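Local coordinates for PA0821 (Pseudomonas aeruginosa, PDB 7DRG), which probably acts as an immunity protein of the type VI secretion system, protecting its producer from a toxic effector with a VRR-NUC nuclease domain, at residues E64-A69 and T88-T93; E70-W75 and G123-D128; R251-S256 and N294-G299; P289-N294 and P339-K344. All blocks are in the same frame, centred on the assembly; numbering follows the deposited sequence.

Contact 1 (E64-A69 and T88-T93); sequences EFERLA and TAYRDT
Glu66 and Tyr90 meet in a single tyrosine-carboxylate hydrogen bond, which ties the last turns of helix 52-69 to the short 3-10 turn that follows strand 87-89. The pair illustrates how two long side chains can bridge backbones too far apart to pack directly.

The polar contact comes first. Tyr90 OH donates to Glu66 OE2 over only 2.5 Å, a very short bond. OE2 lies at the edge of the phenol, in the plane of the ring. The carboxylate itself is turned 62° from the ring. An extended glutamate makes the reach possible: CG stands anti to the backbone N (chi1 -165°) and the chain continues straight through CD.

Beyond the bond the pair touches little; Glu66 CG comes to 3.4 Å from Tyr90 OH. Outside the pair, Glu70 and Leu73 touch the Tyr90 side chain, and its backbone bonds to that of Thr74.

Within 88-93, hydrogen bonds secure the base of the tyrosine. Tyr90 O accepts from two donors of the same residue, at 3.2 Å from Thr93 N and at 2.8 Å from Thr93 OG1, the hydroxyl lying 19° from the carbonyl plane.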
loop_
_atom_site.group_PDB
_atom_site.type_symbol
_atom_site.label_atom_id
_atom_site.label_comp_id
_atom_site.label_asym_id
_atom_site.label_seq_id
_atom_site.Cartn_x
_atom_site.Cartn_y
_atom_site.Cartn_z
ATOM N N GLU B 64 28.585 -6.892 -23.192
ATOM C CA GLU B 64 27.470 -6.176 -23.812
ATOM C C GLU B 64 26.844 -5.177 -22.849
ATOM O O GLU B 64 26.532 -4.038 -23.221
ATOM C CB GLU B 64 26.414 -7.175 -24.261
ATOM C CG GLU B 64 26.491 -7.622 -25.670
ATOM C CD GLU B 64 25.183 -8.245 -26.100
ATOM O OE1 GLU B 64 24.960 -9.428 -25.774
ATOM O OE2 GLU B 64 24.371 -7.538 -26.736
ATOM N N PHE B 65 26.618 -5.608 -21.609
ATOM C CA PHE B 65 26.002 -4.745 -20.609
ATOM C C PHE B 65 26.934 -3.605 -20.224
ATOM O O PHE B 65 26.505 -2.452 -20.092
ATOM C CB PHE B 65 25.628 -5.587 -19.391
ATOM C CG PHE B 65 25.108 -4.796 -18.231
ATOM C CD1 PHE B 65 23.788 -4.378 -18.202
ATOM C CD2 PHE B 65 25.937 -4.486 -17.161
ATOM C CE1 PHE B 65 23.302 -3.659 -17.119
ATOM C CE2 PHE B 65 25.449 -3.769 -16.072
ATOM C CZ PHE B 65 24.134 -3.354 -16.066
ATOM N N GLU B 66 28.220 -3.913 -20.060
ATOM C CA GLU B 66 29.173 -2.922 -19.582
ATOM C C GLU B 66 29.386 -1.810 -20.599
ATOM O O GLU B 66 29.722 -0.683 -20.213
ATOM C CB GLU B 66 30.496 -3.607 -19.231
ATOM C CG GLU B 66 31.442 -2.778 -18.397
ATOM C CD GLU B 66 32.677 -3.553 -17.971
ATOM O OE1 GLU B 66 33.262 -4.256 -18.827
ATOM O OE2 GLU B 66 33.062 -3.461 -16.782
ATOM N N ARG B 67 29.200 -2.094 -21.896
ATOM C CA ARG B 67 29.291 -1.023 -22.885
ATOM C C ARG B 67 28.300 0.090 -22.575
ATOM O O ARG B 67 28.603 1.271 -22.786
ATOM C CB ARG B 67 29.055 -1.564 -24.296
ATOM C CG ARG B 67 29.287 -0.517 -25.379
ATOM C CD ARG B 67 29.007 -1.051 -26.779
ATOM N NE ARG B 67 27.616 -1.470 -26.932
ATOM C CZ ARG B 67 26.608 -0.644 -27.189
ATOM N NH1 ARG B 67 26.829 0.658 -27.328
ATOM N NH2 ARG B 67 25.376 -1.121 -27.304
ATOM N N LEU B 68 27.131 -0.261 -22.038
ATOM C CA LEU B 68 26.155 0.742 -21.636
ATOM C C LEU B 68 26.394 1.254 -20.224
ATOM O O LEU B 68 26.214 2.448 -19.961
ATOM C CB LEU B 68 24.739 0.167 -21.717
ATOM C CG LEU B 68 24.362 -0.603 -22.978
ATOM C CD1 LEU B 68 22.901 -1.032 -22.884
ATOM C CD2 LEU B 68 24.622 0.236 -24.226
ATOM N N ALA B 69 26.796 0.370 -19.307
ATOM C CA ALA B 69 26.742 0.657 -17.878
ATOM C C ALA B 69 28.053 1.172 -17.299
ATOM O O ALA B 69 28.052 1.645 -16.156
ATOM C CB ALA B 69 26.332 -0.603 -17.109
ATOM N N THR B 88 34.106 -4.573 -3.412
ATOM C CA THR B 88 35.188 -3.944 -4.158
ATOM C C THR B 88 34.640 -2.750 -4.927
ATOM O O THR B 88 33.599 -2.862 -5.579
ATOM C CB THR B 88 35.845 -4.938 -5.134
ATOM O OG1 THR B 88 36.192 -6.146 -4.439
ATOM C CG2 THR B 88 37.097 -4.337 -5.762
ATOM N N ALA B 89 35.331 -1.613 -4.857
ATOM C CA ALA B 89 34.967 -0.490 -5.711
ATOM C C ALA B 89 35.144 -0.883 -7.172
ATOM O O ALA B 89 36.101 -1.573 -7.529
ATOM C CB ALA B 89 35.815 0.738 -5.394
ATOM N N TYR B 90 34.210 -0.445 -8.020
ATOM C CA TYR B 90 34.219 -0.877 -9.419
ATOM C C TYR B 90 35.528 -0.509 -10.111
ATOM O O TYR B 90 36.047 -1.278 -10.931
ATOM C CB TYR B 90 33.020 -0.271 -10.152
ATOM C CG TYR B 90 32.976 -0.534 -11.646
ATOM C CD1 TYR B 90 32.786 -1.820 -12.140
ATOM C CD2 TYR B 90 33.091 0.511 -12.553
ATOM C CE1 TYR B 90 32.739 -2.060 -13.518
ATOM C CE2 TYR B 90 33.048 0.283 -13.920
ATOM C CZ TYR B 90 32.863 -0.998 -14.394
ATOM O OH TYR B 90 32.812 -1.206 -15.757
ATOM N N ARG B 91 36.080 0.661 -9.776
ATOM C CA ARG B 91 37.378 1.089 -10.291
ATOM C C ARG B 91 38.482 0.081 -9.998
ATOM O O ARG B 91 39.434 -0.034 -10.777
ATOM C CB ARG B 91 37.763 2.435 -9.677
ATOM C CG ARG B 91 37.473 3.645 -10.524
ATOM C CD ARG B 91 38.118 4.874 -9.898
ATOM N NE ARG B 91 39.575 4.762 -9.869
ATOM C CZ ARG B 91 40.377 5.228 -10.821
ATOM N NH1 ARG B 91 39.862 5.840 -11.879
ATOM N NH2 ARG B 91 41.692 5.083 -10.718
ATOM N N ASP B 92 38.398 -0.624 -8.871
ATOM C CA ASP B 92 39.462 -1.514 -8.420
ATOM C C ASP B 92 39.268 -2.961 -8.847
ATOM O O ASP B 92 40.093 -3.811 -8.491
ATOM C CB ASP B 92 39.579 -1.458 -6.895
ATOM C CG ASP B 92 39.882 -0.069 -6.384
ATOM O OD1 ASP B 92 40.488 0.714 -7.146
ATOM O OD2 ASP B 92 39.520 0.232 -5.224
ATOM N N THR B 93 38.203 -3.273 -9.576
ATOM C CA THR B 93 37.893 -4.663 -9.868
ATOM C C THR B 93 38.767 -5.197 -10.995
ATOM O O THR B 93 39.207 -4.457 -11.879
ATOM C CB THR B 93 36.419 -4.835 -10.245
ATOM O OG1 THR B 93 36.112 -4.046 -11.403
ATOM C CG2 THR B 93 35.518 -4.419 -9.094
#

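Contact 2 (E70-W75 and G123-D128); sequences EPHLTW and GAWLFD
His72, its CG anti to the carbonyl carbon (chi1 -50°), swings its imidazole over one face of the Trp125 indole, the two planes only 5° from parallel. The rings are slid so far apart that they barely overlap, with 4.5 Å between the imidazole and pyrrole centroids. His72 CG sits 3.4 Å from Trp125 NE1, while His72 CB takes the place above the pyrrole in a CH-pi contact, 3.8 Å from its centroid. Leu73 adds an aliphatic touch, CD2 lying 4.1 Å from Trp125 CB.

Farther out, Pro71 CB covers the other face of the imidazole, 4.0 Å above its centre. Around the tryptophan, Phe65, Leu68 and Ala69 of helix 52-69 press in, Tyr154 meets the indole edge-to-face, and Ser115 OG bonds to the Trp125 backbone N. The loop carrying the histidine runs into a classic beta bulge, where Thr74 and Trp75 both face Thr114.

The joining is done by pi surface, the His72 CB methylene and one leucine methyl, the indole N-H pointing along its own plane.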
loop_
_atom_site.group_PDB
_atom_site.type_symbol
_atom_site.label_atom_id
_atom_site.label_comp_id
_atom_site.label_asym_id
_atom_site.label_seq_id
_atom_site.Cartn_x
_atom_site.Cartn_y
_atom_site.Cartn_z
ATOM N N GLU B 70 29.154 1.081 -18.046
ATOM C CA GLU B 70 30.468 1.441 -17.517
ATOM C C GLU B 70 30.520 2.811 -16.849
ATOM O O GLU B 70 31.140 2.913 -15.776
ATOM C CB GLU B 70 31.517 1.343 -18.639
ATOM C CG GLU B 70 32.969 1.513 -18.183
ATOM C CD GLU B 70 33.390 2.970 -18.060
ATOM O OE1 GLU B 70 34.335 3.256 -17.292
ATOM O OE2 GLU B 70 32.775 3.828 -18.728
ATOM N N PRO B 71 29.916 3.879 -17.386
ATOM C CA PRO B 71 30.003 5.180 -16.702
ATOM C C PRO B 71 29.294 5.214 -15.360
ATOM O O PRO B 71 29.498 6.170 -14.601
ATOM C CB PRO B 71 29.343 6.152 -17.693
ATOM C CG PRO B 71 29.335 5.450 -18.990
ATOM C CD PRO B 71 29.203 4.001 -18.671
ATOM N N HIS B 72 28.478 4.205 -15.036
ATOM C CA HIS B 72 27.572 4.275 -13.902
ATOM C C HIS B 72 27.819 3.232 -12.818
ATOM O O HIS B 72 27.343 3.425 -11.696
ATOM C CB HIS B 72 26.118 4.140 -14.384
ATOM C CG HIS B 72 25.778 5.063 -15.511
ATOM N ND1 HIS B 72 25.615 6.420 -15.336
ATOM C CD2 HIS B 72 25.575 4.826 -16.829
ATOM C CE1 HIS B 72 25.328 6.981 -16.498
ATOM N NE2 HIS B 72 25.300 6.036 -17.420
ATOM N N LEU B 73 28.533 2.144 -13.109
ATOM C CA LEU B 73 28.755 1.116 -12.102
ATOM C C LEU B 73 29.694 1.624 -11.016
ATOM O O LEU B 73 30.633 2.377 -11.287
ATOM C CB LEU B 73 29.342 -0.139 -12.744
ATOM C CG LEU B 73 28.418 -0.861 -13.726
ATOM C CD1 LEU B 73 29.107 -2.095 -14.292
ATOM C CD2 LEU B 73 27.114 -1.242 -13.040
ATOM N N THR B 74 29.439 1.201 -9.777
ATOM C CA THR B 74 30.185 1.720 -8.635
ATOM C C THR B 74 30.741 0.637 -7.711
ATOM O O THR B 74 31.793 0.845 -7.102
ATOM C CB THR B 74 29.299 2.671 -7.828
ATOM O OG1 THR B 74 28.046 2.037 -7.557
ATOM C CG2 THR B 74 29.068 3.959 -8.600
ATOM N N TRP B 75 30.074 -0.515 -7.606
ATOM C CA TRP B 75 30.451 -1.533 -6.633
ATOM C C TRP B 75 30.313 -2.932 -7.215
ATOM O O TRP B 75 29.421 -3.203 -8.024
ATOM C CB TRP B 75 29.591 -1.443 -5.362
ATOM C CG TRP B 75 29.604 -0.100 -4.747
ATOM C CD1 TRP B 75 28.617 0.842 -4.807
ATOM C CD2 TRP B 75 30.665 0.479 -3.978
ATOM N NE1 TRP B 75 29.001 1.969 -4.132
ATOM C CE2 TRP B 75 30.250 1.774 -3.604
ATOM C CE3 TRP B 75 31.928 0.033 -3.577
ATOM C CZ2 TRP B 75 31.048 2.625 -2.848
ATOM C CZ3 TRP B 75 32.718 0.880 -2.821
ATOM C CH2 TRP B 75 32.272 2.162 -2.463
ATOM N N GLY B 123 20.692 0.609 -6.563
ATOM C CA GLY B 123 21.015 1.330 -7.773
ATOM C C GLY B 123 20.222 0.778 -8.942
ATOM O O GLY B 123 19.783 -0.372 -8.936
ATOM N N ALA B 124 20.054 1.626 -9.957
ATOM C CA ALA B 124 19.214 1.275 -11.096
ATOM C C ALA B 124 19.937 0.452 -12.153
ATOM O O ALA B 124 19.270 -0.183 -12.972
ATOM C CB ALA B 124 18.641 2.546 -11.731
ATOM N N TRP B 125 21.268 0.436 -12.148
ATOM C CA TRP B 125 22.055 -0.432 -13.013
ATOM C C TRP B 125 22.488 -1.646 -12.202
ATOM O O TRP B 125 22.996 -1.494 -11.086
ATOM C CB TRP B 125 23.297 0.281 -13.549
ATOM C CG TRP B 125 23.051 1.458 -14.452
ATOM C CD1 TRP B 125 22.947 2.764 -14.085
ATOM C CD2 TRP B 125 22.939 1.432 -15.883
ATOM N NE1 TRP B 125 22.758 3.555 -15.194
ATOM C CE2 TRP B 125 22.748 2.761 -16.310
ATOM C CE3 TRP B 125 22.969 0.415 -16.839
ATOM C CZ2 TRP B 125 22.586 3.099 -17.653
ATOM C CZ3 TRP B 125 22.813 0.752 -18.176
ATOM C CH2 TRP B 125 22.625 2.086 -18.568
ATOM N N LEU B 126 22.287 -2.837 -12.757
ATOM C CA LEU B 126 22.569 -4.075 -12.041
ATOM C C LEU B 126 23.029 -5.140 -13.023
ATOM O O LEU B 126 22.487 -5.246 -14.126
ATOM C CB LEU B 126 21.327 -4.577 -11.299
ATOM C CG LEU B 126 21.420 -5.973 -10.681
ATOM C CD1 LEU B 126 22.185 -5.895 -9.379
ATOM C CD2 LEU B 126 20.035 -6.586 -10.483
ATOM N N PHE B 127 24.023 -5.931 -12.619
ATOM C CA PHE B 127 24.355 -7.165 -13.327
ATOM C C PHE B 127 24.752 -8.166 -12.254
ATOM O O PHE B 127 25.779 -7.985 -11.601
ATOM C CB PHE B 127 25.482 -6.949 -14.340
ATOM C CG PHE B 127 25.709 -8.111 -15.271
ATOM C CD1 PHE B 127 26.587 -9.135 -14.927
ATOM C CD2 PHE B 127 25.076 -8.169 -16.506
ATOM C CE1 PHE B 127 26.822 -10.196 -15.792
ATOM C CE2 PHE B 127 25.323 -9.237 -17.381
ATOM C CZ PHE B 127 26.175 -10.244 -17.020
ATOM N N ASP B 128 23.939 -9.204 -12.067
ATOM C CA ASP B 128 24.058 -10.089 -10.912
ATOM C C ASP B 128 24.072 -11.534 -11.390
ATOM O O ASP B 128 23.074 -12.010 -11.940
ATOM C CB ASP B 128 22.885 -9.838 -9.955
ATOM C CG ASP B 128 22.986 -10.607 -8.651
ATOM O OD1 ASP B 128 23.842 -11.500 -8.505
ATOM O OD2 ASP B 128 22.180 -10.298 -7.751
#

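Contact 3 (R251-S256 and N294-G299); sequences RAQLPS and NHALKG
Gln253 sets the plane of its side-chain amide against Ala296, whose CB stands above that plane, displaced to one side and 3.9 Å from Gln253 CD. The methyl therefore meets the broad side of a polar group. CG of Gln253 lies anti to the carbonyl carbon (chi1 -52°), and the chain beyond is extended, which carries the amide across to helix 288-297.

Deeper in, Leu254 approaches the same methyl with CD2, a looser apolar contact at 4.4 Å. Leu254 otherwise packs on Phe259 and Phe261 of strand 259-264, whereas Ala296 also rests on Leu250 of helix 247-251. The methyl is thus met both by the turn linking that helix to the strand and by the helix itself.

No hydrogen bond passes between 251-256 and 294-299. The two segments meet by van der Waals contact alone, an exposed glutamine outside and a buried leucine within.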
loop_
_atom_site.group_PDB
_atom_site.type_symbol
_atom_site.label_atom_id
_atom_site.label_comp_id
_atom_site.label_asym_id
_atom_site.label_seq_id
_atom_site.Cartn_x
_atom_site.Cartn_y
_atom_site.Cartn_z
ATOM N N ARG B 251 0.198 -17.532 -30.490
ATOM C CA ARG B 251 -0.002 -16.407 -31.397
ATOM C C ARG B 251 -1.472 -16.238 -31.752
ATOM O O ARG B 251 -1.907 -15.132 -32.088
ATOM C CB ARG B 251 0.852 -16.591 -32.654
ATOM C CG ARG B 251 2.352 -16.437 -32.392
ATOM C CD ARG B 251 3.193 -16.851 -33.589
ATOM N NE ARG B 251 3.194 -15.839 -34.638
ATOM C CZ ARG B 251 3.864 -15.947 -35.782
ATOM N NH1 ARG B 251 4.593 -17.028 -36.026
ATOM N NH2 ARG B 251 3.807 -14.973 -36.679
ATOM N N ALA B 252 -2.256 -17.316 -31.651
ATOM C CA ALA B 252 -3.700 -17.222 -31.841
ATOM C C ALA B 252 -4.392 -16.458 -30.714
ATOM O O ALA B 252 -5.509 -15.968 -30.914
ATOM C CB ALA B 252 -4.304 -18.622 -31.963
ATOM N N GLN B 253 -3.765 -16.348 -29.539
ATOM C CA GLN B 253 -4.364 -15.660 -28.405
ATOM C C GLN B 253 -3.765 -14.290 -28.128
ATOM O O GLN B 253 -4.245 -13.596 -27.227
ATOM C CB GLN B 253 -4.220 -16.510 -27.130
ATOM C CG GLN B 253 -4.699 -17.938 -27.257
ATOM C CD GLN B 253 -4.221 -18.800 -26.109
ATOM O OE1 GLN B 253 -3.347 -19.653 -26.279
ATOM N NE2 GLN B 253 -4.789 -18.585 -24.931
ATOM N N LEU B 254 -2.720 -13.891 -28.845
ATOM C CA LEU B 254 -1.983 -12.671 -28.525
ATOM C C LEU B 254 -1.839 -11.828 -29.784
ATOM O O LEU B 254 -0.913 -12.059 -30.580
ATOM C CB LEU B 254 -0.618 -13.005 -27.933
ATOM C CG LEU B 254 -0.669 -13.978 -26.752
ATOM C CD1 LEU B 254 0.717 -14.566 -26.505
ATOM C CD2 LEU B 254 -1.222 -13.301 -25.496
ATOM N N PRO B 255 -2.708 -10.839 -29.982
ATOM C CA PRO B 255 -2.719 -10.093 -31.250
ATOM C C PRO B 255 -1.357 -9.510 -31.590
ATOM O O PRO B 255 -0.719 -8.845 -30.767
ATOM C CB PRO B 255 -3.756 -8.996 -30.999
ATOM C CG PRO B 255 -4.668 -9.584 -29.973
ATOM C CD PRO B 255 -3.795 -10.420 -29.081
ATOM N N SER B 256 -0.915 -9.761 -32.830
ATOM C CA SER B 256 0.405 -9.322 -33.276
ATOM C C SER B 256 0.515 -7.807 -33.369
ATOM O O SER B 256 1.627 -7.294 -33.540
ATOM C CB SER B 256 0.755 -9.955 -34.625
ATOM O OG SER B 256 -0.224 -9.644 -35.600
ATOM N N ASN B 294 -1.047 -13.372 -19.361
ATOM C CA ASN B 294 -1.218 -14.211 -18.180
ATOM C C ASN B 294 -2.350 -15.208 -18.376
ATOM O O ASN B 294 -2.258 -16.357 -17.930
ATOM C CB ASN B 294 -1.463 -13.332 -16.951
ATOM C CG ASN B 294 -1.782 -14.133 -15.696
ATOM O OD1 ASN B 294 -0.883 -14.584 -14.984
ATOM N ND2 ASN B 294 -3.073 -14.288 -15.407
ATOM N N HIS B 295 -3.426 -14.787 -19.048
ATOM C CA HIS B 295 -4.530 -15.702 -19.324
ATOM C C HIS B 295 -4.074 -16.869 -20.195
ATOM O O HIS B 295 -4.445 -18.023 -19.946
ATOM C CB HIS B 295 -5.675 -14.938 -19.989
ATOM C CG HIS B 295 -6.944 -15.725 -20.093
ATOM N ND1 HIS B 295 -7.770 -15.950 -19.014
ATOM C CD2 HIS B 295 -7.525 -16.343 -21.149
ATOM C CE1 HIS B 295 -8.807 -16.671 -19.400
ATOM N NE2 HIS B 295 -8.684 -16.921 -20.692
ATOM N N ALA B 296 -3.251 -16.588 -21.209
ATOM C CA ALA B 296 -2.779 -17.640 -22.107
ATOM C C ALA B 296 -1.815 -18.604 -21.423
ATOM O O ALA B 296 -1.739 -19.776 -21.811
ATOM C CB ALA B 296 -2.102 -17.022 -23.332
ATOM N N LEU B 297 -1.069 -18.142 -20.419
ATOM C CA LEU B 297 -0.002 -18.936 -19.825
ATOM C C LEU B 297 -0.296 -19.435 -18.417
ATOM O O LEU B 297 0.528 -20.161 -17.860
ATOM C CB LEU B 297 1.302 -18.128 -19.805
ATOM C CG LEU B 297 1.861 -17.725 -21.169
ATOM C CD1 LEU B 297 3.204 -17.022 -21.007
ATOM C CD2 LEU B 297 1.998 -18.941 -22.074
ATOM N N LYS B 298 -1.435 -19.082 -17.817
ATOM C CA LYS B 298 -1.616 -19.444 -16.415
ATOM C C LYS B 298 -1.728 -20.949 -16.204
ATOM O O LYS B 298 -1.561 -21.417 -15.071
ATOM C CB LYS B 298 -2.833 -18.730 -15.832
ATOM C CG LYS B 298 -4.153 -19.057 -16.487
ATOM C CD LYS B 298 -5.223 -18.145 -15.909
ATOM C CE LYS B 298 -6.617 -18.554 -16.335
ATOM N NZ LYS B 298 -7.622 -17.628 -15.749
ATOM N N GLY B 299 -1.985 -21.715 -17.264
ATOM C CA GLY B 299 -1.940 -23.163 -17.170
ATOM C C GLY B 299 -0.567 -23.721 -16.860
ATOM O O GLY B 299 -0.465 -24.867 -16.410
#

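Contact 4 (P289-N294 and P339-K344); sequences PYVLLN and PRWCDK
Val291 stands upright on the Trp341 indole, at about a right angle to it; CG1 anti to the backbone N (chi1 164°) sets both methyls against one face. CG1 is centred on the pyrrole, 3.8 Å from its centroid and 11° off the ring normal, a well-aligned CH-pi contact. CG2 falls over the benzo ring, 3.9 Å from Trp341 CH2. On the opposite face, the guanidinium of Arg340 lies toward the rim, CZ 4.2 Å above the plane.

Leu292 comes in obliquely beside the ring. Its CD2 lies 3.9 Å from Trp341 CB and 4.1 Å from Cys342 SG, gripping the backbone end of the tryptophan where Val291 takes the flat side. Leu292 also touches Ile338 and Leu345, continuing the seam along helix 338-348.

The axes of 289-294 and 339-344 approach to 9.8 Å with an angle of 141° between their directions. This is apolar packing of two helices running roughly antiparallel and inclined to each other, with a tryptophan laid between them.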
loop_
_atom_site.group_PDB
_atom_site.type_symbol
_atom_site.label_atom_id
_atom_site.label_comp_id
_atom_site.label_asym_id
_atom_site.label_seq_id
_atom_site.Cartn_x
_atom_site.Cartn_y
_atom_site.Cartn_z
ATOM N N PRO B 289 -2.046 -5.698 -21.698
ATOM C CA PRO B 289 -1.236 -6.725 -22.372
ATOM C C PRO B 289 -0.821 -7.845 -21.428
ATOM O O PRO B 289 -0.776 -9.012 -21.838
ATOM C CB PRO B 289 -0.034 -5.936 -22.918
ATOM C CG PRO B 289 -0.481 -4.507 -22.936
ATOM C CD PRO B 289 -1.406 -4.370 -21.766
ATOM N N TYR B 290 -0.547 -7.532 -20.161
ATOM C CA TYR B 290 -0.159 -8.582 -19.224
ATOM C C TYR B 290 -1.341 -9.478 -18.878
ATOM O O TYR B 290 -1.170 -10.683 -18.674
ATOM C CB TYR B 290 0.413 -7.990 -17.938
ATOM C CG TYR B 290 1.696 -7.176 -18.033
ATOM C CD1 TYR B 290 2.179 -6.685 -19.243
ATOM C CD2 TYR B 290 2.429 -6.900 -16.874
ATOM C CE1 TYR B 290 3.349 -5.928 -19.296
ATOM C CE2 TYR B 290 3.587 -6.154 -16.919
ATOM C CZ TYR B 290 4.046 -5.671 -18.127
ATOM O OH TYR B 290 5.212 -4.930 -18.160
ATOM N N VAL B 291 -2.545 -8.901 -18.768
ATOM C CA VAL B 291 -3.731 -9.708 -18.481
ATOM C C VAL B 291 -3.934 -10.754 -19.569
ATOM O O VAL B 291 -4.217 -11.928 -19.293
ATOM C CB VAL B 291 -4.969 -8.804 -18.339
ATOM C CG1 VAL B 291 -6.263 -9.631 -18.428
ATOM C CG2 VAL B 291 -4.906 -8.027 -17.051
ATOM N N LEU B 292 -3.798 -10.340 -20.829
ATOM C CA LEU B 292 -4.019 -11.270 -21.927
ATOM C C LEU B 292 -2.943 -12.354 -21.967
ATOM O O LEU B 292 -3.248 -13.533 -22.186
ATOM C CB LEU B 292 -4.084 -10.506 -23.248
ATOM C CG LEU B 292 -5.304 -9.595 -23.408
ATOM C CD1 LEU B 292 -5.165 -8.760 -24.667
ATOM C CD2 LEU B 292 -6.601 -10.406 -23.430
ATOM N N LEU B 293 -1.680 -11.986 -21.737
ATOM C CA LEU B 293 -0.634 -13.000 -21.745
ATOM C C LEU B 293 -0.752 -13.927 -20.542
ATOM O O LEU B 293 -0.565 -15.142 -20.670
ATOM C CB LEU B 293 0.740 -12.339 -21.781
ATOM C CG LEU B 293 1.899 -13.336 -21.833
ATOM C CD1 LEU B 293 1.824 -14.217 -23.078
ATOM C CD2 LEU B 293 3.205 -12.596 -21.803
ATOM N N ASN B 294 -1.047 -13.372 -19.361
ATOM C CA ASN B 294 -1.218 -14.211 -18.180
ATOM C C ASN B 294 -2.350 -15.208 -18.376
ATOM O O ASN B 294 -2.258 -16.357 -17.930
ATOM C CB ASN B 294 -1.463 -13.332 -16.951
ATOM C CG ASN B 294 -1.782 -14.133 -15.696
ATOM O OD1 ASN B 294 -0.883 -14.584 -14.984
ATOM N ND2 ASN B 294 -3.073 -14.288 -15.407
ATOM N N PRO B 339 -12.804 -10.854 -24.142
ATOM C CA PRO B 339 -13.096 -9.924 -25.249
ATOM C C PRO B 339 -13.050 -8.462 -24.842
ATOM O O PRO B 339 -12.574 -7.627 -25.621
ATOM C CB PRO B 339 -14.499 -10.356 -25.700
ATOM C CG PRO B 339 -14.525 -11.820 -25.403
ATOM C CD PRO B 339 -13.818 -11.923 -24.066
ATOM N N ARG B 340 -13.510 -8.128 -23.632
ATOM C CA ARG B 340 -13.432 -6.741 -23.181
ATOM C C ARG B 340 -11.980 -6.296 -23.036
ATOM O O ARG B 340 -11.639 -5.148 -23.349
ATOM C CB ARG B 340 -14.183 -6.558 -21.863
ATOM C CG ARG B 340 -14.118 -5.128 -21.341
ATOM C CD ARG B 340 -14.936 -4.913 -20.072
ATOM N NE ARG B 340 -14.423 -5.661 -18.927
ATOM C CZ ARG B 340 -13.317 -5.348 -18.256
ATOM N NH1 ARG B 340 -12.585 -4.303 -18.618
ATOM N NH2 ARG B 340 -12.937 -6.090 -17.225
ATOM N N TRP B 341 -11.107 -7.196 -22.574
ATOM C CA TRP B 341 -9.687 -6.863 -22.470
ATOM C C TRP B 341 -9.047 -6.732 -23.848
ATOM O O TRP B 341 -8.160 -5.892 -24.046
ATOM C CB TRP B 341 -8.959 -7.911 -21.621
ATOM C CG TRP B 341 -9.203 -7.741 -20.147
ATOM C CD1 TRP B 341 -10.087 -8.436 -19.372
ATOM C CD2 TRP B 341 -8.559 -6.801 -19.278
ATOM N NE1 TRP B 341 -10.031 -7.987 -18.069
ATOM C CE2 TRP B 341 -9.098 -6.986 -17.988
ATOM C CE3 TRP B 341 -7.576 -5.823 -19.465
ATOM C CZ2 TRP B 341 -8.688 -6.233 -16.894
ATOM C CZ3 TRP B 341 -7.167 -5.076 -18.377
ATOM C CH2 TRP B 341 -7.724 -5.283 -17.105
ATOM N N CYS B 342 -9.484 -7.550 -24.815
ATOM C CA CYS B 342 -9.034 -7.389 -26.196
ATOM C C CYS B 342 -9.426 -6.025 -26.750
ATOM O O CYS B 342 -8.656 -5.405 -27.494
ATOM C CB CYS B 342 -9.624 -8.488 -27.083
ATOM S SG CYS B 342 -9.236 -10.177 -26.571
ATOM N N ASP B 343 -10.639 -5.563 -26.431
ATOM C CA ASP B 343 -11.079 -4.253 -26.904
ATOM C C ASP B 343 -10.279 -3.137 -26.249
ATOM O O ASP B 343 -9.926 -2.148 -26.904
ATOM C CB ASP B 343 -12.570 -4.056 -26.629
ATOM C CG ASP B 343 -13.462 -4.887 -27.543
ATOM O OD1 ASP B 343 -13.053 -5.197 -28.680
ATOM O OD2 ASP B 343 -14.593 -5.213 -27.116
ATOM N N LYS B 344 -9.982 -3.278 -24.954
ATOM C CA LYS B 344 -9.209 -2.258 -24.259
ATOM C C LYS B 344 -7.799 -2.160 -24.832
ATOM O O LYS B 344 -7.256 -1.058 -24.986
ATOM C CB LYS B 344 -9.171 -2.566 -22.760
ATOM C CG LYS B 344 -8.745 -1.386 -21.908
ATOM C CD LYS B 344 -9.542 -1.286 -20.611
ATOM C CE LYS B 344 -9.156 -2.371 -19.625
ATOM N NZ LYS B 344 -9.169 -1.857 -18.226
#

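Overall arrangement
The four contacts form two neighbouring pairs on opposite sides of the chain's centre. Contacts 1 and 2, about 7 Å apart between centres, join the end of helix 52-69 and its following loop to the turn after strand 87-89 and to the residue leading into strand 126-131; Ala69 bears on Trp125, linking them. Contacts 3 and 4, about 9 Å apart, share Asn294 and helix 288-297, and Leu254 packs against Leu293. Each pair couples a more accessible contact with a buried one. Contact 1, at the surface, relies on one short hydrogen bond to a carboxylate, whereas partly buried contact 3 has only loose van der Waals touches. Buried contacts 2 and 4 both lay a tryptophan face against a neighbour, one aromatic, the other aliphatic.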